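Local coordinates for protein tryptophan halogenase (Shewanella frigidimarina, PDB 2PYX) that probably acts as a flavin-dependent halogenase, a monooxygenase-type enzyme thought to bind FAD and to chlorinate tryptophan, at residues G91-N96 against S108-F113; P112-H117 against C142-L147; L240-L245 against C342-C347; T229-L234 against I350-G355. One frame throughout, in Å; residues are numbered along the deposited sequence.

Contact 1: residues G91-N96 against S108-F113; sequences GSRFIN and SYLHPF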
loop_
_atom_site.group_PDB
_atom_site.type_symbol
_atom_site.label_atom_id
_atom_site.label_comp_id
_atom_site.label_asym_id
_atom_site.label_seq_id
_atom_site.Cartn_x
_atom_site.Cartn_y
_atom_site.Cartn_z
ATOM N N GLY A 91 -4.267 0.144 -10.133
ATOM C CA GLY A 91 -3.167 -0.818 -10.028
ATOM C C GLY A 91 -1.840 -0.148 -10.304
ATOM O O GLY A 91 -1.706 1.067 -10.145
ATOM N N SER A 92 -0.848 -0.974 -10.628
ATOM C CA SER A 92 0.509 -0.544 -10.961
ATOM C C SER A 92 0.882 -1.077 -12.329
ATOM O O SER A 92 0.700 -2.261 -12.615
ATOM C CB SER A 92 1.530 -1.080 -9.964
ATOM O OG SER A 92 1.344 -0.549 -8.660
ATOM N N ARG A 93 1.382 -0.171 -13.173
ATOM C CA ARG A 93 1.903 -0.562 -14.466
ATOM C C ARG A 93 3.414 -0.512 -14.426
ATOM O O ARG A 93 4.007 0.510 -14.067
ATOM C CB ARG A 93 1.410 0.323 -15.592
ATOM C CG ARG A 93 1.777 -0.230 -16.977
ATOM C CD ARG A 93 1.223 0.619 -18.081
ATOM N NE ARG A 93 -0.224 0.764 -17.990
ATOM C CZ ARG A 93 -1.102 -0.176 -18.334
ATOM N NH1 ARG A 93 -0.681 -1.337 -18.791
ATOM N NH2 ARG A 93 -2.403 0.049 -18.214
ATOM N N PHE A 94 4.005 -1.638 -14.788
ATOM C CA PHE A 94 5.454 -1.874 -14.713
ATOM C C PHE A 94 6.033 -1.786 -16.132
ATOM O O PHE A 94 5.654 -2.577 -17.000
ATOM C CB PHE A 94 5.713 -3.224 -14.065
ATOM C CG PHE A 94 5.303 -3.236 -12.632
ATOM C CD1 PHE A 94 6.105 -2.652 -11.659
ATOM C CD2 PHE A 94 4.074 -3.759 -12.234
ATOM C CE1 PHE A 94 5.695 -2.609 -10.334
ATOM C CE2 PHE A 94 3.670 -3.711 -10.896
ATOM C CZ PHE A 94 4.498 -3.162 -9.955
ATOM N N ILE A 95 6.950 -0.837 -16.324
ATOM C CA ILE A 95 7.500 -0.504 -17.622
ATOM C C ILE A 95 8.987 -0.827 -17.572
ATOM O O ILE A 95 9.670 -0.380 -16.661
ATOM C CB ILE A 95 7.225 0.973 -17.926
ATOM C CG1 ILE A 95 5.705 1.230 -17.840
ATOM C CG2 ILE A 95 7.782 1.349 -19.280
ATOM C CD1 ILE A 95 5.343 2.677 -17.808
ATOM N N ASN A 96 9.484 -1.533 -18.585
ATOM C CA ASN A 96 10.890 -1.843 -18.763
ATOM C C ASN A 96 11.515 -2.696 -17.659
ATOM O O ASN A 96 12.713 -2.701 -17.483
ATOM C CB ASN A 96 11.716 -0.568 -18.988
ATOM C CG ASN A 96 11.361 0.141 -20.277
ATOM O OD1 ASN A 96 10.692 -0.422 -21.130
ATOM N ND2 ASN A 96 11.742 1.399 -20.365
ATOM N N SER A 108 5.932 -3.633 -21.055
ATOM C CA SER A 108 5.013 -3.106 -20.069
ATOM C C SER A 108 3.985 -4.161 -19.743
ATOM O O SER A 108 3.506 -4.911 -20.615
ATOM C CB SER A 108 4.340 -1.902 -20.679
ATOM O OG SER A 108 3.419 -1.313 -19.815
ATOM N N TYR A 109 3.654 -4.222 -18.461
ATOM C CA TYR A 109 2.531 -5.057 -18.047
ATOM C C TYR A 109 1.800 -4.399 -16.872
ATOM O O TYR A 109 2.338 -3.519 -16.200
ATOM C CB TYR A 109 2.994 -6.472 -17.703
ATOM C CG TYR A 109 3.599 -6.587 -16.323
ATOM C CD1 TYR A 109 2.808 -6.833 -15.212
ATOM C CD2 TYR A 109 4.961 -6.387 -16.105
ATOM C CE1 TYR A 109 3.358 -6.954 -13.945
ATOM C CE2 TYR A 109 5.527 -6.469 -14.819
ATOM C CZ TYR A 109 4.705 -6.734 -13.734
ATOM O OH TYR A 109 5.263 -6.816 -12.462
ATOM N N LEU A 110 0.559 -4.836 -16.662
ATOM C CA LEU A 110 -0.285 -4.315 -15.596
ATOM C C LEU A 110 -0.501 -5.315 -14.479
ATOM O O LEU A 110 -0.735 -6.492 -14.738
ATOM C CB LEU A 110 -1.677 -3.907 -16.131
ATOM C CG LEU A 110 -2.569 -3.194 -15.102
ATOM C CD1 LEU A 110 -2.032 -1.849 -14.601
ATOM C CD2 LEU A 110 -3.991 -3.058 -15.667
ATOM N N HIS A 111 -0.406 -4.818 -13.244
ATOM C CA HIS A 111 -0.875 -5.516 -12.069
ATOM C C HIS A 111 -2.121 -4.771 -11.638
ATOM O O HIS A 111 -2.034 -3.755 -10.965
ATOM C CB HIS A 111 0.194 -5.579 -10.958
ATOM C CG HIS A 111 -0.310 -6.140 -9.661
ATOM N ND1 HIS A 111 0.366 -5.982 -8.469
ATOM C CD2 HIS A 111 -1.454 -6.798 -9.354
ATOM C CE1 HIS A 111 -0.321 -6.554 -7.496
ATOM N NE2 HIS A 111 -1.436 -7.045 -8.003
ATOM N N PRO A 112 -3.303 -5.267 -12.077
ATOM C CA PRO A 112 -4.549 -4.551 -11.794
ATOM C C PRO A 112 -5.062 -4.848 -10.388
ATOM O O PRO A 112 -4.699 -5.880 -9.803
ATOM C CB PRO A 112 -5.518 -5.122 -12.806
ATOM C CG PRO A 112 -5.035 -6.395 -13.133
ATOM C CD PRO A 112 -3.550 -6.496 -12.837
ATOM N N PHE A 113 -5.906 -3.970 -9.845
ATOM C CA PHE A 113 -6.613 -4.252 -8.604
ATOM C C PHE A 113 -7.806 -5.232 -8.784
ATOM O O PHE A 113 -8.175 -5.955 -7.825
ATOM C CB PHE A 113 -7.101 -2.977 -7.909
ATOM C CG PHE A 113 -6.021 -2.180 -7.233
ATOM C CD1 PHE A 113 -4.958 -2.825 -6.606
ATOM C CD2 PHE A 113 -6.124 -0.798 -7.129
ATOM C CE1 PHE A 113 -3.984 -2.086 -5.973
ATOM C CE2 PHE A 113 -5.168 -0.047 -6.490
ATOM C CZ PHE A 113 -4.096 -0.726 -5.881
#

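Contact 2: residues P112-H117 against C142-L147; sequences PFSLPH and CSQQVL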
loop_
_atom_site.group_PDB
_atom_site.type_symbol
_atom_site.label_atom_id
_atom_site.label_comp_id
_atom_site.label_asym_id
_atom_site.label_seq_id
_atom_site.Cartn_x
_atom_site.Cartn_y
_atom_site.Cartn_z
ATOM N N PRO A 112 -3.303 -5.267 -12.077
ATOM C CA PRO A 112 -4.549 -4.551 -11.794
ATOM C C PRO A 112 -5.062 -4.848 -10.388
ATOM O O PRO A 112 -4.699 -5.880 -9.803
ATOM C CB PRO A 112 -5.518 -5.122 -12.806
ATOM C CG PRO A 112 -5.035 -6.395 -13.133
ATOM C CD PRO A 112 -3.550 -6.496 -12.837
ATOM N N PHE A 113 -5.906 -3.970 -9.845
ATOM C CA PHE A 113 -6.613 -4.252 -8.604
ATOM C C PHE A 113 -7.806 -5.232 -8.784
ATOM O O PHE A 113 -8.175 -5.955 -7.825
ATOM C CB PHE A 113 -7.101 -2.977 -7.909
ATOM C CG PHE A 113 -6.021 -2.180 -7.233
ATOM C CD1 PHE A 113 -4.958 -2.825 -6.606
ATOM C CD2 PHE A 113 -6.124 -0.798 -7.129
ATOM C CE1 PHE A 113 -3.984 -2.086 -5.973
ATOM C CE2 PHE A 113 -5.168 -0.047 -6.490
ATOM C CZ PHE A 113 -4.096 -0.726 -5.881
ATOM N N SER A 114 -8.391 -5.292 -9.982
ATOM C CA SER A 114 -9.501 -6.202 -10.230
ATOM C C SER A 114 -9.022 -7.640 -10.167
ATOM O O SER A 114 -7.959 -7.976 -10.719
ATOM C CB SER A 114 -10.072 -6.002 -11.622
ATOM O OG SER A 114 -10.918 -4.892 -11.726
ATOM N N LEU A 115 -9.787 -8.523 -9.534
ATOM C CA LEU A 115 -9.477 -9.954 -9.581
ATOM C C LEU A 115 -9.857 -10.551 -10.931
ATOM O O LEU A 115 -10.758 -10.039 -11.619
ATOM C CB LEU A 115 -10.179 -10.720 -8.461
ATOM C CG LEU A 115 -9.815 -10.278 -7.042
ATOM C CD1 LEU A 115 -10.689 -11.012 -6.056
ATOM C CD2 LEU A 115 -8.364 -10.550 -6.749
ATOM N N PRO A 116 -9.208 -11.657 -11.303
ATOM C CA PRO A 116 -9.513 -12.322 -12.554
ATOM C C PRO A 116 -10.986 -12.638 -12.680
ATOM O O PRO A 116 -11.604 -13.048 -11.717
ATOM C CB PRO A 116 -8.686 -13.593 -12.459
ATOM C CG PRO A 116 -7.449 -13.142 -11.708
ATOM C CD PRO A 116 -8.046 -12.298 -10.631
ATOM N N HIS A 117 -11.523 -12.438 -13.866
ATOM C CA HIS A 117 -12.952 -12.652 -14.085
ATOM C C HIS A 117 -13.363 -14.072 -13.756
ATOM O O HIS A 117 -12.642 -15.020 -14.055
ATOM C CB HIS A 117 -13.299 -12.354 -15.511
ATOM C CG HIS A 117 -14.770 -12.322 -15.765
ATOM N ND1 HIS A 117 -15.551 -11.236 -15.434
ATOM C CD2 HIS A 117 -15.587 -13.206 -16.382
ATOM C CE1 HIS A 117 -16.802 -11.482 -15.790
ATOM N NE2 HIS A 117 -16.845 -12.661 -16.380
ATOM N N CYS A 142 -9.106 -9.807 -17.213
ATOM C CA CYS A 142 -9.699 -8.628 -16.612
ATOM C C CYS A 142 -9.914 -7.572 -17.667
ATOM O O CYS A 142 -9.474 -7.708 -18.801
ATOM C CB CYS A 142 -8.863 -8.078 -15.430
ATOM S SG CYS A 142 -7.408 -7.054 -15.910
ATOM N N SER A 143 -10.698 -6.564 -17.311
ATOM C CA SER A 143 -10.965 -5.467 -18.248
ATOM C C SER A 143 -10.028 -4.289 -18.024
ATOM O O SER A 143 -9.868 -3.435 -18.887
ATOM C CB SER A 143 -12.433 -5.006 -18.159
ATOM O OG SER A 143 -12.736 -4.487 -16.880
ATOM N N GLN A 144 -9.356 -4.238 -16.873
ATOM C CA GLN A 144 -8.560 -3.054 -16.530
ATOM C C GLN A 144 -7.345 -2.817 -17.382
ATOM O O GLN A 144 -6.866 -1.689 -17.497
ATOM C CB GLN A 144 -8.115 -3.125 -15.063
ATOM C CG GLN A 144 -9.148 -2.583 -14.169
ATOM C CD GLN A 144 -8.800 -2.610 -12.688
ATOM O OE1 GLN A 144 -8.161 -3.536 -12.232
ATOM N NE2 GLN A 144 -9.302 -1.622 -11.931
ATOM N N GLN A 145 -6.777 -3.862 -17.965
ATOM C CA GLN A 145 -5.601 -3.656 -18.814
ATOM C C GLN A 145 -5.978 -2.725 -19.954
ATOM O O GLN A 145 -5.384 -1.659 -20.117
ATOM C CB GLN A 145 -5.015 -4.968 -19.337
ATOM C CG GLN A 145 -3.854 -4.864 -20.332
ATOM C CD GLN A 145 -2.661 -4.041 -19.803
ATOM O OE1 GLN A 145 -2.832 -2.931 -19.285
ATOM N NE2 GLN A 145 -1.469 -4.586 -19.929
ATOM N N VAL A 146 -7.031 -3.098 -20.674
ATOM C CA VAL A 146 -7.518 -2.311 -21.797
ATOM C C VAL A 146 -8.027 -0.937 -21.342
ATOM O O VAL A 146 -7.694 0.064 -21.958
ATOM C CB VAL A 146 -8.609 -3.092 -22.581
ATOM C CG1 VAL A 146 -9.285 -2.180 -23.578
ATOM C CG2 VAL A 146 -7.989 -4.308 -23.274
ATOM N N LEU A 147 -8.794 -0.887 -20.251
ATOM C CA LEU A 147 -9.410 0.352 -19.826
ATOM C C LEU A 147 -8.386 1.367 -19.313
ATOM O O LEU A 147 -8.469 2.549 -19.592
ATOM C CB LEU A 147 -10.490 0.067 -18.786
ATOM C CG LEU A 147 -11.612 -0.862 -19.291
ATOM C CD1 LEU A 147 -12.527 -1.346 -18.181
ATOM C CD2 LEU A 147 -12.444 -0.183 -20.352
HETATM O O HOH W 1 -11.533 -5.949 -14.559
#

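Contact 3: residues L240-L245 against C342-C347; sequences LQVPFL and CWQNNC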
loop_
_atom_site.group_PDB
_atom_site.type_symbol
_atom_site.label_atom_id
_atom_site.label_comp_id
_atom_site.label_asym_id
_atom_site.label_seq_id
_atom_site.Cartn_x
_atom_site.Cartn_y
_atom_site.Cartn_z
ATOM N N LEU A 240 11.087 -0.221 24.080
ATOM C CA LEU A 240 10.863 -1.650 24.311
ATOM C C LEU A 240 11.865 -2.598 23.645
ATOM O O LEU A 240 11.746 -3.819 23.789
ATOM C CB LEU A 240 9.412 -2.011 23.964
ATOM C CG LEU A 240 8.354 -1.376 24.877
ATOM C CD1 LEU A 240 6.970 -1.520 24.273
ATOM C CD2 LEU A 240 8.383 -1.970 26.284
ATOM N N GLN A 241 12.801 -2.021 22.905
ATOM C CA GLN A 241 13.932 -2.745 22.344
ATOM C C GLN A 241 13.543 -3.897 21.430
ATOM O O GLN A 241 14.242 -4.910 21.365
ATOM C CB GLN A 241 14.872 -3.183 23.483
ATOM C CG GLN A 241 15.578 -1.998 24.093
ATOM C CD GLN A 241 16.669 -1.430 23.193
ATOM O OE1 GLN A 241 17.637 -2.127 22.874
ATOM N NE2 GLN A 241 16.524 -0.168 22.782
ATOM N N VAL A 242 12.451 -3.737 20.666
ATOM C CA VAL A 242 12.085 -4.763 19.705
ATOM C C VAL A 242 13.056 -4.681 18.542
ATOM O O VAL A 242 13.186 -3.639 17.945
ATOM C CB VAL A 242 10.641 -4.585 19.209
ATOM C CG1 VAL A 242 10.331 -5.579 18.104
ATOM C CG2 VAL A 242 9.667 -4.750 20.374
ATOM N N PRO A 243 13.718 -5.790 18.215
ATOM C CA PRO A 243 14.738 -5.769 17.154
ATOM C C PRO A 243 14.205 -5.488 15.762
ATOM O O PRO A 243 13.058 -5.827 15.436
ATOM C CB PRO A 243 15.324 -7.190 17.167
ATOM C CG PRO A 243 14.820 -7.831 18.326
ATOM C CD PRO A 243 13.612 -7.120 18.841
ATOM N N PHE A 244 15.077 -4.897 14.956
ATOM C CA PHE A 244 14.780 -4.588 13.548
ATOM C C PHE A 244 15.403 -5.647 12.663
ATOM O O PHE A 244 16.580 -6.009 12.841
ATOM C CB PHE A 244 15.359 -3.235 13.187
ATOM C CG PHE A 244 14.935 -2.744 11.831
ATOM C CD1 PHE A 244 13.663 -2.224 11.641
ATOM C CD2 PHE A 244 15.801 -2.771 10.743
ATOM C CE1 PHE A 244 13.240 -1.760 10.416
ATOM C CE2 PHE A 244 15.373 -2.295 9.523
ATOM C CZ PHE A 244 14.086 -1.790 9.361
ATOM N N LEU A 245 14.610 -6.141 11.712
ATOM C CA LEU A 245 15.019 -7.174 10.757
ATOM C C LEU A 245 15.238 -6.557 9.349
ATOM O O LEU A 245 14.314 -6.363 8.545
ATOM C CB LEU A 245 13.996 -8.318 10.682
ATOM C CG LEU A 245 13.626 -8.939 12.026
ATOM C CD1 LEU A 245 12.674 -10.051 11.779
ATOM C CD2 LEU A 245 14.841 -9.375 12.798
ATOM N N CYS A 342 5.154 -6.432 15.883
ATOM C CA CYS A 342 4.508 -5.103 15.955
ATOM C C CYS A 342 3.903 -4.800 17.332
ATOM O O CYS A 342 3.571 -3.645 17.581
ATOM C CB CYS A 342 3.408 -4.901 14.922
ATOM S SG CYS A 342 1.940 -5.907 15.110
ATOM N N TRP A 343 3.781 -5.789 18.204
ATOM C CA TRP A 343 3.076 -5.627 19.472
ATOM C C TRP A 343 3.919 -6.263 20.594
ATOM O O TRP A 343 4.183 -7.452 20.567
ATOM C CB TRP A 343 1.698 -6.272 19.400
ATOM C CG TRP A 343 0.750 -5.977 20.518
ATOM C CD1 TRP A 343 1.051 -5.599 21.795
ATOM C CD2 TRP A 343 -0.680 -6.074 20.435
ATOM N NE1 TRP A 343 -0.131 -5.438 22.523
ATOM C CE2 TRP A 343 -1.199 -5.729 21.718
ATOM C CE3 TRP A 343 -1.575 -6.433 19.410
ATOM C CZ2 TRP A 343 -2.547 -5.722 21.978
ATOM C CZ3 TRP A 343 -2.910 -6.415 19.663
ATOM C CH2 TRP A 343 -3.393 -6.065 20.951
ATOM N N GLN A 344 4.413 -5.427 21.508
ATOM C CA GLN A 344 5.242 -5.881 22.627
ATOM C C GLN A 344 4.654 -5.252 23.887
ATOM O O GLN A 344 4.430 -4.042 23.926
ATOM C CB GLN A 344 6.692 -5.402 22.426
ATOM C CG GLN A 344 7.651 -5.779 23.550
ATOM C CD GLN A 344 7.823 -7.278 23.652
ATOM O OE1 GLN A 344 8.236 -7.955 22.691
ATOM N NE2 GLN A 344 7.500 -7.827 24.823
ATOM N N ASN A 345 4.453 -6.068 24.914
ATOM C CA ASN A 345 3.787 -5.627 26.122
ATOM C C ASN A 345 2.466 -4.964 25.686
ATOM O O ASN A 345 1.638 -5.597 25.002
ATOM C CB ASN A 345 4.730 -4.725 26.932
ATOM C CG ASN A 345 5.862 -5.486 27.577
ATOM O OD1 ASN A 345 6.819 -5.883 26.914
ATOM N ND2 ASN A 345 5.736 -5.734 28.875
ATOM N N ASN A 346 2.257 -3.715 26.081
ATOM C CA ASN A 346 1.011 -2.975 25.784
ATOM C C ASN A 346 1.219 -1.880 24.767
ATOM O O ASN A 346 0.556 -0.839 24.797
ATOM C CB ASN A 346 0.381 -2.396 27.060
ATOM C CG ASN A 346 1.250 -1.400 27.746
ATOM O OD1 ASN A 346 2.493 -1.392 27.629
ATOM N ND2 ASN A 346 0.593 -0.488 28.502
ATOM N N CYS A 347 2.141 -2.137 23.833
ATOM C CA CYS A 347 2.517 -1.189 22.802
ATOM C C CYS A 347 2.432 -1.862 21.436
ATOM O O CYS A 347 3.032 -2.918 21.215
ATOM C CB CYS A 347 3.935 -0.652 23.015
ATOM S SG CYS A 347 4.497 0.502 21.718
#

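Contact 4: residues T229-L234 against I350-G355; sequences TGAKSL and IGMAAG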
loop_
_atom_site.group_PDB
_atom_site.type_symbol
_atom_site.label_atom_id
_atom_site.label_comp_id
_atom_site.label_asym_id
_atom_site.label_seq_id
_atom_site.Cartn_x
_atom_site.Cartn_y
_atom_site.Cartn_z
ATOM N N THR A 229 5.290 6.988 15.794
ATOM C CA THR A 229 6.378 7.978 15.773
ATOM C C THR A 229 7.276 7.914 14.516
ATOM O O THR A 229 8.276 8.656 14.423
ATOM C CB THR A 229 7.271 7.839 17.021
ATOM O OG1 THR A 229 7.938 6.561 17.048
ATOM C CG2 THR A 229 6.459 8.061 18.254
ATOM N N GLY A 230 6.935 7.071 13.545
ATOM C CA GLY A 230 7.736 6.927 12.323
ATOM C C GLY A 230 8.950 6.056 12.511
ATOM O O GLY A 230 9.013 5.278 13.457
ATOM N N ALA A 231 9.916 6.161 11.576
ATOM C CA ALA A 231 11.058 5.255 11.520
ATOM C C ALA A 231 11.904 5.219 12.793
ATOM O O ALA A 231 12.563 4.209 13.113
ATOM C CB ALA A 231 11.940 5.591 10.328
ATOM N N LYS A 232 11.887 6.318 13.527
ATOM C CA LYS A 232 12.570 6.363 14.812
ATOM C C LYS A 232 12.009 5.396 15.829
ATOM O O LYS A 232 12.720 5.045 16.757
ATOM C CB LYS A 232 12.580 7.779 15.387
ATOM C CG LYS A 232 11.227 8.344 15.762
ATOM N N SER A 233 10.755 4.962 15.671
ATOM C CA SER A 233 10.206 3.889 16.510
ATOM C C SER A 233 10.522 4.078 18.010
ATOM O O SER A 233 11.085 3.202 18.686
ATOM C CB SER A 233 10.655 2.536 15.997
ATOM O OG SER A 233 9.870 1.472 16.498
ATOM N N LEU A 234 10.099 5.220 18.526
ATOM C CA LEU A 234 10.489 5.611 19.882
ATOM C C LEU A 234 9.966 4.731 21.024
ATOM O O LEU A 234 10.622 4.592 22.069
ATOM C CB LEU A 234 10.099 7.062 20.132
ATOM C CG LEU A 234 10.719 8.113 19.208
ATOM C CD1 LEU A 234 10.222 9.490 19.563
ATOM C CD2 LEU A 234 12.249 8.072 19.252
ATOM N N ILE A 350 2.372 1.147 14.524
ATOM C CA ILE A 350 1.592 1.276 13.300
ATOM C C ILE A 350 2.271 2.324 12.401
ATOM O O ILE A 350 2.643 3.421 12.871
ATOM C CB ILE A 350 0.111 1.624 13.591
ATOM C CG1 ILE A 350 -0.497 0.546 14.505
ATOM C CG2 ILE A 350 -0.692 1.822 12.321
ATOM C CD1 ILE A 350 -1.981 0.645 14.797
ATOM N N GLY A 351 2.442 1.974 11.136
ATOM C CA GLY A 351 3.174 2.791 10.208
ATOM C C GLY A 351 4.658 2.479 10.241
ATOM O O GLY A 351 5.053 1.316 10.492
HETATM N N MSE A 352 5.475 3.482 9.920
HETATM C CA MSE A 352 6.924 3.309 9.791
HETATM C C MSE A 352 7.596 2.892 11.094
HETATM O O MSE A 352 8.708 2.334 11.072
HETATM C CB MSE A 352 7.553 4.583 9.245
HETATM C CG MSE A 352 6.969 4.924 7.893
HETATM SE SE MSE A 352 7.657 6.570 7.118
HETATM C CE MSE A 352 9.331 6.189 7.198
ATOM N N ALA A 353 6.938 3.151 12.233
ATOM C CA ALA A 353 7.464 2.688 13.504
ATOM C C ALA A 353 7.564 1.162 13.542
ATOM O O ALA A 353 8.399 0.612 14.285
ATOM C CB ALA A 353 6.641 3.179 14.679
ATOM N N ALA A 354 6.702 0.462 12.781
ATOM C CA ALA A 354 6.799 -1.000 12.669
ATOM C C ALA A 354 7.748 -1.515 11.580
ATOM O O ALA A 354 8.441 -2.495 11.761
ATOM C CB ALA A 354 5.445 -1.596 12.451
ATOM N N GLY A 355 7.736 -0.867 10.434
ATOM C CA GLY A 355 8.639 -1.234 9.372
ATOM C C GLY A 355 8.400 -0.391 8.165
ATOM O O GLY A 355 7.428 0.348 8.077
HETATM O O HOH W 2 4.816 5.163 12.589
#

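Contact 1: residues G91-N96 against S108-F113
With CG of F94 set opposite its carbonyl carbon (chi1 -67°) and CG of Y109 held between its own backbone N and carbonyl carbon (chi1 80°), the two side chains leave the same face of a strand pair and slant across each other. CB of F94 comes to 3.3 Å from CE2 of Y109, while the phenol OH lies 3.3 Å from CD2 of F94. The ring planes differ by only 24°, yet they are slid so far that there is little overlap, the centroids being 5.2 Å apart. H111 stands beside F94 and brings its CB, in plane, to the ring edge, 3.9 Å from CE2 of F94. Strands 91-95 and 108-112 form a regular antiparallel ladder within the large mixed sheet: S92 with H111 and F94 with Y109 are hydrogen-bonded pairs, R93 with L110 and I95 with S108 non-hydrogen-bonded ones. The imidazole of H111 is held at both nitrogens, ND1 by E361, a predicted tryptophan-binding residue, and NE2 by S464, which fixes its rotation. R93 and L110 occupy the opposite face; in one of the two conformers of R93, CD1 of L110 lies over one guanidinium face, offset towards the rim, 4.1 Å from NH2 of R93, whose NH1 is hydrogen-bonded to Q145. At the far end CA of G91 sits almost directly above the F113 ring in a CH-pi contact, 4.0 Å from its centroid.

Contact 2: residues P112-H117 against C142-L147
P112 and S114 meet Q144 in a largely buried, mainly polar contact, in which a single side-chain oxygen gathers a loop leaving strand 108-112 against helix 144-149 and the residues leading into it. The glutamine reaches across with its chain extended beyond CG (chi2 180°), and its OE1 accepts from N of S114 at 2.9 Å. That bond is fairly straight at the hydrogen, 158°, although the donor lies 31° out of the carbonyl plane. OG of S114 is 3.1 Å from OE1 of Q144 as well, a weak bond that remains unsettled, because OD1 of N166 competes, also weakly, for the same hydroxyl proton. The same oxygen is pressed against a carbon, CB of P112, at 3.1 Å. In the tryptophan-halogenase fold this loop leads from strand 108-112 of the large mixed sheet to helix 125-128, and its F113 side chain lies close to K89, the predicted active-site lysine. The other end of the amide is engaged too: NE2 of Q144 bonds O of N167 and OE1 of Q90, which with OE1's partners sets the rotation of the whole group. A water forms a second bridge, 2.9 Å from N of S143, whose proton it accepts, and 3.1 Å from OG of S114. Apolar contact is supplied by the proline, whose CG lies 3.7 Å from SG of C142 in one of the two conformers of that cysteine. Y467, from helix 462-471, packs on P112 and C142, and its OH is hydrogen-bonded to O of S114.

Contact 3: residues L240-L245 against C342-C347
L240 extends its side chain towards the hairpin turn of Q344 to C347. CB starts beside the glutamine, 4.2 Å from CG of Q344. CG lies opposite the carbonyl carbon of L240 (chi1 -66°), a choice that sends the branch point on towards the turn. From there CD1 lies against the turn: it is 3.6 Å from O of Q344 and 3.4 Å from CB of C347, tighter than usual for two carbons, with SG of C347 at 4.1 Å. The other tip, CD2, stops at a looser 4.3 Å from OD1 of N345. What the leucine packs against is a two-residue beta hairpin with a type II' turn, joining strands 343-344 and 347-349 at the edge of the Rossmann-type sheet, where 343-344 is the outermost strand. Q344 and C347 bond to each other in both directions, with N of C347 at 3.0 Å from O of Q344. V242, two residues further along, adds the second point of touch: its CG2 lies 3.7 Å from CB of Q344, the two side chains slanting past one another. The glutamine bends at its second torsion, and its amide turns back to the neighbouring residue, NE2 of Q344 giving a straight bond (168°) to OD1 of N345 at 2.9 Å. The donor stands above the plane of the asparagine carbonyl, 36° out of it. OE1 of Q344 is taken by K341 and ND2 of N345 by D208, while L236 touches Q344 and L235 touches C347, both from helix 234-239.

Contact 4: residues T229-L234 against I350-G355
M352 and A353 meet G230, A231 and S233 where two loops emerge from neighbouring parallel strands, 224-227 and 347-349, of the Rossmann-type sheet, the end at which such folds bind their dinucleotide. The second loop opens with I350, whose O accepts a bond from a water 2.8 Å away. That water also accepts from N of G230 at 3.0 Å and from N of A353, so three backbone groups from the two loops share one solvent molecule. G351 follows, its O accepting from N of A354. M352, modelled as selenomethionine in two conformers, comes next with CB 3.7 Å from N of A231; its CE comes to 4.1 Å from CB of A231 in the conformer considered here. Its backbone N is hydrogen-bonded to a tartaric acid molecule, probably from the crystallisation liquor. A353 carries the closest part of the contact. CA of A353 approaches O of G230 at 3.0 Å in a CA-H...O contact, and its CB lies 3.4 Å from the same oxygen. That carbonyl also takes the backbone N of S233 and so closes a turn within the first loop. Beside it, OG1 of T229 accepts from N of L234 and is bonded to D227. With S233's OG opposite its own backbone N (chi1 -163°), the hydroxyl is brought to the second loop, and OG is hydrogen-bonded to N of G237 too. OG of S233 donates to O of A353 at 2.8 Å, lying in the carbonyl plane on a lone pair, with a C=O...donor angle of 134°.

The four contacts form two pairs on opposite sides of the chain's centre. Contacts 1 and 2 share P112 and F113, their centres 11 Å apart, and L110 CD2 packs 3.7 Å from Q144 O. Contacts 3 and 4 also have centres 11 Å apart, but they are linked only by adjoining sequence. Between the pairs the nearest atoms remain about 18 Å apart (contact 4 from contacts 1 and 2). The first pair borders the predicted catalytic region: side chains of F113 and K89 are about 4 Å apart, those of H111 and E361 about 3 Å. Contact 4 lies towards the predicted FAD site, its M352 side chain about 7 Å from that of A18.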